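Thiazoline oxidase/subtilisin-like protease (Prochloron didemni, PDB 4AKS) probably cleaves a precursor peptide and joins the ends of the product, acting as the macrocyclase of patellamide biosynthesis on a subtilisin-like protease fold. Local coordinates at residues E81-I86 with K119-L124; E266-P271 with P296-I301; L326-P331 with F347-G352. One frame throughout, in Å; residues are numbered along the deposited sequence.

Interaction 1: E81-I86 with K119-L124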
loop_
_atom_site.group_PDB
_atom_site.type_symbol
_atom_site.label_atom_id
_atom_site.label_comp_id
_atom_site.label_asym_id
_atom_site.label_seq_id
_atom_site.Cartn_x
_atom_site.Cartn_y
_atom_site.Cartn_z
ATOM N N GLU A 81 7.525 -13.777 -18.049
ATOM C CA GLU A 81 8.640 -14.719 -17.953
ATOM C C GLU A 81 9.120 -14.641 -16.510
ATOM O O GLU A 81 9.453 -13.544 -16.061
ATOM C CB GLU A 81 9.814 -14.272 -18.851
ATOM C CG GLU A 81 10.658 -15.388 -19.483
ATOM C CD GLU A 81 9.867 -16.258 -20.447
ATOM O OE1 GLU A 81 8.829 -15.790 -20.973
ATOM O OE2 GLU A 81 10.293 -17.410 -20.688
ATOM N N PRO A 82 9.168 -15.778 -15.781
ATOM C CA PRO A 82 9.662 -15.701 -14.395
ATOM C C PRO A 82 11.110 -15.187 -14.333
ATOM O O PRO A 82 11.905 -15.448 -15.239
ATOM C CB PRO A 82 9.583 -17.153 -13.888
ATOM C CG PRO A 82 8.851 -17.927 -14.938
ATOM C CD PRO A 82 9.008 -17.174 -16.228
ATOM N N ALA A 83 11.415 -14.414 -13.299
ATOM C CA ALA A 83 12.731 -13.825 -13.146
ATOM C C ALA A 83 13.550 -14.684 -12.196
ATOM O O ALA A 83 12.993 -15.364 -11.338
ATOM C CB ALA A 83 12.608 -12.411 -12.611
ATOM N N GLU A 84 14.869 -14.664 -12.355
ATOM C CA GLU A 84 15.741 -15.419 -11.449
ATOM C C GLU A 84 15.688 -14.804 -10.048
ATOM O O GLU A 84 15.718 -13.586 -9.916
ATOM C CB GLU A 84 17.183 -15.456 -11.966
ATOM C CG GLU A 84 17.362 -16.287 -13.232
ATOM C CD GLU A 84 17.319 -17.790 -12.979
ATOM O OE1 GLU A 84 18.354 -18.359 -12.552
ATOM O OE2 GLU A 84 16.248 -18.407 -13.210
ATOM N N PRO A 85 15.606 -15.642 -8.998
ATOM C CA PRO A 85 15.577 -15.089 -7.645
ATOM C C PRO A 85 16.818 -14.239 -7.351
ATOM O O PRO A 85 17.883 -14.460 -7.930
ATOM C CB PRO A 85 15.550 -16.333 -6.740
ATOM C CG PRO A 85 15.208 -17.479 -7.636
ATOM C CD PRO A 85 15.753 -17.109 -8.979
ATOM N N ILE A 86 16.647 -13.241 -6.493
ATOM C CA ILE A 86 17.730 -12.331 -6.137
ATOM C C ILE A 86 18.338 -12.858 -4.843
ATOM O O ILE A 86 17.616 -13.301 -3.953
ATOM C CB ILE A 86 17.212 -10.889 -6.004
ATOM C CG1 ILE A 86 16.704 -10.401 -7.369
ATOM C CG2 ILE A 86 18.302 -9.950 -5.498
ATOM C CD1 ILE A 86 16.022 -9.049 -7.334
ATOM N N LYS A 119 19.703 -3.993 -9.100
ATOM C CA LYS A 119 19.213 -2.832 -8.321
ATOM C C LYS A 119 17.760 -2.378 -8.623
ATOM O O LYS A 119 17.030 -2.017 -7.702
ATOM C CB LYS A 119 20.169 -1.639 -8.430
ATOM C CG LYS A 119 20.281 -1.008 -9.807
ATOM C CD LYS A 119 21.331 0.103 -9.809
ATOM C CE LYS A 119 21.186 1.018 -11.019
ATOM N NZ LYS A 119 21.880 0.422 -12.194
ATOM N N ASP A 120 17.356 -2.371 -9.893
ATOM C CA ASP A 120 16.010 -1.901 -10.262
ATOM C C ASP A 120 14.926 -2.863 -9.754
ATOM O O ASP A 120 13.924 -2.436 -9.187
ATOM C CB ASP A 120 15.895 -1.671 -11.781
ATOM C CG ASP A 120 16.791 -0.530 -12.269
ATOM O OD1 ASP A 120 16.964 0.464 -11.538
ATOM O OD2 ASP A 120 17.339 -0.623 -13.382
ATOM N N ARG A 121 15.141 -4.161 -9.910
ATOM C CA ARG A 121 14.213 -5.141 -9.325
ATOM C C ARG A 121 14.166 -5.061 -7.799
ATOM O O ARG A 121 13.087 -5.158 -7.204
ATOM C CB ARG A 121 14.576 -6.555 -9.753
ATOM C CG ARG A 121 14.264 -6.857 -11.207
ATOM C CD ARG A 121 14.844 -8.214 -11.590
ATOM N NE ARG A 121 14.241 -9.268 -10.779
ATOM C CZ ARG A 121 14.777 -10.463 -10.550
ATOM N NH1 ARG A 121 15.959 -10.790 -11.053
ATOM N NH2 ARG A 121 14.120 -11.332 -9.794
ATOM N N ILE A 122 15.328 -4.860 -7.170
ATOM C CA ILE A 122 15.398 -4.759 -5.715
ATOM C C ILE A 122 14.621 -3.561 -5.192
ATOM O O ILE A 122 13.903 -3.695 -4.206
ATOM C CB ILE A 122 16.856 -4.703 -5.194
ATOM C CG1 ILE A 122 17.546 -6.064 -5.401
ATOM C CG2 ILE A 122 16.877 -4.329 -3.718
ATOM C CD1 ILE A 122 19.057 -6.037 -5.305
ATOM N N VAL A 123 14.734 -2.403 -5.839
ATOM C CA VAL A 123 13.905 -1.233 -5.470
ATOM C C VAL A 123 12.422 -1.636 -5.412
ATOM O O VAL A 123 11.723 -1.337 -4.434
ATOM C CB VAL A 123 14.088 -0.032 -6.454
ATOM C CG1 VAL A 123 12.973 1.017 -6.314
ATOM C CG2 VAL A 123 15.441 0.643 -6.251
ATOM N N LEU A 124 11.948 -2.344 -6.438
ATOM C CA LEU A 124 10.540 -2.780 -6.477
ATOM C C LEU A 124 10.195 -3.809 -5.417
ATOM O O LEU A 124 9.142 -3.727 -4.805
ATOM C CB LEU A 124 10.153 -3.348 -7.846
ATOM C CG LEU A 124 9.559 -2.348 -8.829
ATOM C CD1 LEU A 124 10.577 -1.355 -9.381
ATOM C CD2 LEU A 124 8.884 -3.149 -9.941
#

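Interaction 2: E266-P271 with P296-I301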
loop_
_atom_site.group_PDB
_atom_site.type_symbol
_atom_site.label_atom_id
_atom_site.label_comp_id
_atom_site.label_asym_id
_atom_site.label_seq_id
_atom_site.Cartn_x
_atom_site.Cartn_y
_atom_site.Cartn_z
ATOM N N GLU A 266 -9.235 14.965 -6.285
ATOM C CA GLU A 266 -9.588 13.631 -5.820
ATOM C C GLU A 266 -8.425 12.963 -5.117
ATOM O O GLU A 266 -8.195 11.727 -5.245
ATOM C CB GLU A 266 -10.123 12.807 -6.986
ATOM C CG GLU A 266 -11.590 13.137 -7.246
ATOM C CD GLU A 266 -12.071 12.872 -8.665
ATOM O OE1 GLU A 266 -11.326 12.277 -9.471
ATOM O OE2 GLU A 266 -13.218 13.267 -8.972
ATOM N N GLY A 267 -7.723 13.787 -4.332
ATOM C CA GLY A 267 -6.610 13.317 -3.532
ATOM C C GLY A 267 -6.735 13.631 -2.062
ATOM O O GLY A 267 -7.482 14.506 -1.662
ATOM N N ILE A 268 -5.973 12.893 -1.267
ATOM C CA ILE A 268 -6.017 12.978 0.165
ATOM C C ILE A 268 -4.580 12.839 0.667
ATOM O O ILE A 268 -3.756 12.199 0.027
ATOM C CB ILE A 268 -6.953 11.876 0.721
ATOM C CG1 ILE A 268 -7.259 12.095 2.201
ATOM C CG2 ILE A 268 -6.390 10.469 0.490
ATOM C CD1 ILE A 268 -8.310 11.138 2.742
ATOM N N LEU A 269 -4.260 13.475 1.787
ATOM C CA LEU A 269 -2.929 13.356 2.370
ATOM C C LEU A 269 -2.979 12.414 3.540
ATOM O O LEU A 269 -3.931 12.423 4.314
ATOM C CB LEU A 269 -2.382 14.699 2.832
ATOM C CG LEU A 269 -2.042 15.679 1.720
ATOM C CD1 LEU A 269 -1.983 17.113 2.266
ATOM C CD2 LEU A 269 -0.722 15.284 1.067
ATOM N N ALA A 270 -1.929 11.626 3.683
ATOM C CA ALA A 270 -1.766 10.727 4.805
ATOM C C ALA A 270 -0.285 10.712 5.214
ATOM O O ALA A 270 0.574 11.153 4.446
ATOM C CB ALA A 270 -2.241 9.331 4.430
ATOM N N PRO A 271 0.021 10.233 6.430
ATOM C CA PRO A 271 1.427 10.180 6.856
ATOM C C PRO A 271 2.296 9.424 5.846
ATOM O O PRO A 271 1.966 8.296 5.457
ATOM C CB PRO A 271 1.360 9.416 8.176
ATOM C CG PRO A 271 -0.019 9.682 8.695
ATOM C CD PRO A 271 -0.886 9.712 7.471
ATOM N N PRO A 296 -0.148 3.195 1.015
ATOM C CA PRO A 296 -0.588 1.979 1.709
ATOM C C PRO A 296 -1.314 2.240 3.021
ATOM O O PRO A 296 -2.150 1.432 3.425
ATOM C CB PRO A 296 0.708 1.186 1.963
ATOM C CG PRO A 296 1.826 2.063 1.548
ATOM C CD PRO A 296 1.299 3.216 0.759
ATOM N N VAL A 297 -1.020 3.362 3.670
ATOM C CA VAL A 297 -1.751 3.713 4.884
ATOM C C VAL A 297 -3.223 3.886 4.525
ATOM O O VAL A 297 -4.080 3.372 5.226
ATOM C CB VAL A 297 -1.154 4.957 5.588
ATOM C CG1 VAL A 297 -2.067 5.466 6.693
ATOM C CG2 VAL A 297 0.241 4.646 6.135
ATOM N N MET A 298 -3.509 4.589 3.425
ATOM C CA MET A 298 -4.887 4.785 2.966
ATOM C C MET A 298 -5.570 3.511 2.441
ATOM O O MET A 298 -6.790 3.356 2.578
ATOM C CB MET A 298 -4.958 5.894 1.914
ATOM C CG MET A 298 -4.617 7.275 2.463
ATOM S SD MET A 298 -5.564 7.691 3.956
ATOM C CE MET A 298 -7.230 7.342 3.392
ATOM N N THR A 299 -4.799 2.615 1.837
ATOM C CA THR A 299 -5.339 1.318 1.448
ATOM C C THR A 299 -5.806 0.548 2.682
ATOM O O THR A 299 -6.900 -0.001 2.696
ATOM C CB THR A 299 -4.318 0.502 0.660
ATOM O OG1 THR A 299 -4.143 1.119 -0.612
ATOM C CG2 THR A 299 -4.756 -0.991 0.477
ATOM N N GLY A 300 -4.986 0.535 3.726
ATOM C CA GLY A 300 -5.359 -0.157 4.961
ATOM C C GLY A 300 -6.570 0.467 5.621
ATOM O O GLY A 300 -7.496 -0.229 6.048
ATOM N N ILE A 301 -6.590 1.796 5.689
ATOM C CA ILE A 301 -7.737 2.490 6.271
ATOM C C ILE A 301 -9.012 2.190 5.499
ATOM O O ILE A 301 -10.046 1.903 6.095
ATOM C CB ILE A 301 -7.499 4.018 6.383
ATOM C CG1 ILE A 301 -6.431 4.289 7.471
ATOM C CG2 ILE A 301 -8.814 4.745 6.713
ATOM C CD1 ILE A 301 -5.814 5.676 7.446
#

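Interaction 3: L326-P331 with F347-G352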
loop_
_atom_site.group_PDB
_atom_site.type_symbol
_atom_site.label_atom_id
_atom_site.label_comp_id
_atom_site.label_asym_id
_atom_site.label_seq_id
_atom_site.Cartn_x
_atom_site.Cartn_y
_atom_site.Cartn_z
ATOM N N LEU A 326 -12.741 11.664 1.158
ATOM C CA LEU A 326 -12.372 12.886 0.464
ATOM C C LEU A 326 -13.158 14.066 1.006
ATOM O O LEU A 326 -12.600 15.121 1.204
ATOM C CB LEU A 326 -12.577 12.752 -1.052
ATOM C CG LEU A 326 -11.591 11.869 -1.824
ATOM C CD1 LEU A 326 -12.036 11.742 -3.280
ATOM C CD2 LEU A 326 -10.164 12.395 -1.772
ATOM N N LYS A 327 -14.445 13.895 1.264
ATOM C CA LYS A 327 -15.247 15.036 1.687
ATOM C C LYS A 327 -14.983 15.442 3.148
ATOM O O LYS A 327 -15.215 16.579 3.496
ATOM C CB LYS A 327 -16.737 14.847 1.373
ATOM C CG LYS A 327 -17.525 13.868 2.237
ATOM C CD LYS A 327 -18.951 14.395 2.484
ATOM C CE LYS A 327 -19.962 13.272 2.747
ATOM N NZ LYS A 327 -20.293 12.499 1.508
ATOM N N THR A 328 -14.457 14.540 3.978
ATOM C CA THR A 328 -14.177 14.890 5.374
ATOM C C THR A 328 -12.723 15.257 5.640
ATOM O O THR A 328 -12.398 15.650 6.746
ATOM C CB THR A 328 -14.597 13.766 6.343
ATOM O OG1 THR A 328 -13.834 12.572 6.077
ATOM C CG2 THR A 328 -16.089 13.486 6.196
ATOM N N ALA A 329 -11.854 15.104 4.640
ATOM C CA ALA A 329 -10.440 15.414 4.780
ATOM C C ALA A 329 -10.258 16.865 5.188
ATOM O O ALA A 329 -10.947 17.736 4.701
ATOM C CB ALA A 329 -9.686 15.121 3.477
ATOM N N ILE A 330 -9.297 17.103 6.070
ATOM C CA ILE A 330 -9.071 18.405 6.675
ATOM C C ILE A 330 -8.051 19.198 5.867
ATOM O O ILE A 330 -6.887 18.841 5.864
ATOM C CB ILE A 330 -8.540 18.229 8.123
ATOM C CG1 ILE A 330 -9.585 17.492 8.979
ATOM C CG2 ILE A 330 -8.145 19.566 8.734
ATOM C CD1 ILE A 330 -8.967 16.763 10.166
ATOM N N PRO A 331 -8.464 20.307 5.218
ATOM C CA PRO A 331 -7.548 21.044 4.324
ATOM C C PRO A 331 -6.211 21.451 4.958
ATOM O O PRO A 331 -6.191 22.269 5.874
ATOM C CB PRO A 331 -8.342 22.300 3.951
ATOM C CG PRO A 331 -9.768 21.933 4.153
ATOM C CD PRO A 331 -9.793 20.937 5.280
ATOM N N PHE A 347 -5.889 16.412 4.928
ATOM C CA PHE A 347 -5.340 15.274 5.663
ATOM C C PHE A 347 -6.465 14.292 6.026
ATOM O O PHE A 347 -7.572 14.704 6.334
ATOM C CB PHE A 347 -4.625 15.781 6.927
ATOM C CG PHE A 347 -3.840 14.726 7.657
ATOM C CD1 PHE A 347 -2.567 14.339 7.207
ATOM C CD2 PHE A 347 -4.340 14.138 8.815
ATOM C CE1 PHE A 347 -1.832 13.370 7.889
ATOM C CE2 PHE A 347 -3.606 13.170 9.504
ATOM C CZ PHE A 347 -2.348 12.783 9.042
ATOM N N VAL A 348 -6.158 13.002 6.017
ATOM C CA VAL A 348 -7.148 11.985 6.347
ATOM C C VAL A 348 -7.811 12.278 7.703
ATOM O O VAL A 348 -7.157 12.653 8.674
ATOM C CB VAL A 348 -6.565 10.552 6.340
ATOM C CG1 VAL A 348 -5.439 10.423 7.345
ATOM C CG2 VAL A 348 -7.669 9.533 6.603
ATOM N N ASN A 349 -9.126 12.112 7.731
ATOM C CA ASN A 349 -9.954 12.439 8.881
ATOM C C ASN A 349 -10.882 11.264 9.169
ATOM O O ASN A 349 -12.051 11.276 8.790
ATOM C CB ASN A 349 -10.761 13.698 8.584
ATOM C CG ASN A 349 -11.684 14.107 9.744
ATOM O OD1 ASN A 349 -11.560 13.607 10.868
ATOM N ND2 ASN A 349 -12.599 15.014 9.470
ATOM N N ILE A 350 -10.348 10.258 9.855
ATOM C CA ILE A 350 -11.110 9.067 10.181
ATOM C C ILE A 350 -12.367 9.376 11.016
ATOM O O ILE A 350 -13.427 8.842 10.707
ATOM C CB ILE A 350 -10.238 7.999 10.887
ATOM C CG1 ILE A 350 -9.151 7.478 9.926
ATOM C CG2 ILE A 350 -11.113 6.862 11.411
ATOM C CD1 ILE A 350 -8.231 6.442 10.543
ATOM N N PRO A 351 -12.265 10.216 12.073
ATOM C CA PRO A 351 -13.509 10.511 12.823
ATOM C C PRO A 351 -14.637 11.093 11.960
ATOM O O PRO A 351 -15.778 10.669 12.090
ATOM C CB PRO A 351 -13.051 11.508 13.887
ATOM C CG PRO A 351 -11.604 11.171 14.104
ATOM C CD PRO A 351 -11.078 10.794 12.742
ATOM N N GLY A 352 -14.321 12.019 11.053
ATOM C CA GLY A 352 -15.321 12.531 10.101
ATOM C C GLY A 352 -15.854 11.443 9.175
ATOM O O GLY A 352 -17.070 11.326 8.975
HETATM O O HOH W 1 -10.999 11.710 5.539
#

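Interaction 1: E81-I86 with K119-L124
Ile86 and Ile122 bring their CA atoms within 7.9 Å of each other where the irregular loop 81-86 passes the opening turns of a helix, residues 119-124, and Arg121 reaches across to the loop. Its guanidinium group meets the loop end-on: NH2 lies 2.8 Å and NH1 3.0 Å from Glu84 O, so one backbone oxygen accepts two hydrogen bonds. That oxygen lies in the guanidinium plane, with the straighter bond from NH2 (N-H...O angle 153°). Above one face, toward the rim, sits Ala83 CB, 3.4 Å from Arg121 NH2; against the opposite face lies Ile86 CG1, 3.7 Å from the same nitrogen. The flat group is therefore sandwiched between two aliphatic groups while its edge is gripped. A bend at chi3 (61°) in the otherwise extended Arg121 chain turns the group into this slot, and NE forms a salt bridge with Asp158, which further restricts rotation. Ile86 also reaches Ile122, the residue after Arg121, its CD1 3.9 Å from Ile122 CG1, and touches Tyr91 on helix 88-99. An arginine thus binds a loop carbonyl with two nitrogens at the surface of the domain. It ties the loop leading into helix 88-99, which with helix 104-114 probably forms the helical insertion of this macrocyclase, to helix 119-136, which bears His127, probably the histidine of a subtilisin-type triad.

Interaction 2: E266-P271 with P296-I301
Ala270 CB rests against the side chain of Met298, 3.7 Å from Met298 CG and equally near SD, and this is the tightest apolar meeting of strand 267-271 with helix 296-301. Two residues earlier on the strand, Ile268 CD1 meets Met298 CE at 4.0 Å, the two side chains crossing at a slant. The methionine gets there by folding: chi2 and chi3 both lie at -51°, so the chain curls along the strand, offering CG and SD to the alanine and its terminal methyl to the isoleucine. Ile268 contributes through CG1, which is set opposite the backbone N (chi1 -168°) and carries CD1 out to that methyl. Toward the C-terminal end of the strand Val297 takes over. Its CG1 is 4.5 Å from Pro271 CD, and its CG2 approaches Pro271 O at 4.1 Å.

The segment axes come as close as 8.4 Å and run almost perpendicular, at 101°, so the helix meets a short length of strand, where Ala270 and Met298 are the nearest pair by CA. Around this first shell, Val244 of strand 241-247 touches both Ile268 and Met298, Leu325 of helix 318-328 does likewise, and Ile35 backs Val297. Strand 267-271 is held at the edge of the parallel sheet by backbone bonds from Ile268 to Ala243 and Gly245. The helix begins near Ser292, the probable nucleophile of a subtilisin-type triad.

All the touching side chains are buried and aliphatic or thioether in character, so the contact between them is dispersion and exclusion of water; its fit rests on shape, the small Ala270 accommodating the folded methionine.

Interaction 3: L326-P331 with F347-G352
Asn349 and Ile330 set their side chains at about a right angle, Ile330 CD1 lying 3.8 Å from Asn349 CG, so an aliphatic arm packs across an amide whose two polar atoms are both engaged. On one side ND2 donates to Thr328 O at 2.8 Å with an N-H...O angle of 161°; the oxygen lies in the amide plane, although the donor is tilted from the carbonyl plane. On the other, OD1 accepts from Gly352 N at 3.2 Å, from a donor well above its carbonyl plane. This second bond caps helix 350-358, with Asn349 at the N-cap position. The extended first torsion (CG opposite the backbone N, chi1 179°) carries the amide across to Thr328 O, near the C-terminal end of helix 318-328. With an alanine here, Thr328 O and Gly352 N would probably lose their shared side-chain partner, and the flank of Ile330 that rests on the amide would be uncovered.

Thr328 faces Gly352 closely: its CG2 is 3.6 Å from Gly352 C, and a CB built on the glycine would crowd the threonine. Thr328 OG1 hydrogen-bonds Ala324 O and also accepts from a water, which in turn accepts from Asn349 N at 2.9 Å.

Beside these groups the two segments form a single antiparallel bridge. Ile330 and Phe347 are a hydrogen-bonded pair through Ile330 N to Phe347 O (3.0 Å) and Phe347 N to Ile330 O (2.8 Å), while Ala329 CA makes a CA-H...O contact with the same Phe347 O.

One amide thus joins the last part of one helix to the start of the next, and its donor and acceptor ends match the opposite polarity of those two backbones.

From the N terminus, interaction 1 comes first and closes a loop of 32 residues holding helices 88-99 and 104-114. Interaction 2 follows, linking the edge strand of the sheet to helix 291-311 around the small hairpin 275-277 and 286-288. Interaction 3 closes a 15-residue loop, much of it not modelled, between helices 318-328 and 350-358. The three lie in series; none nests or crosses. Interactions 2 and 3 touch: Leu269 O is 2.9 Å from Val348 N, probably a hydrogen bond, and Pro271 packs on Phe347. Interaction 1 stands apart, across the chain's centre from interaction 3, their centres about 38 Å apart.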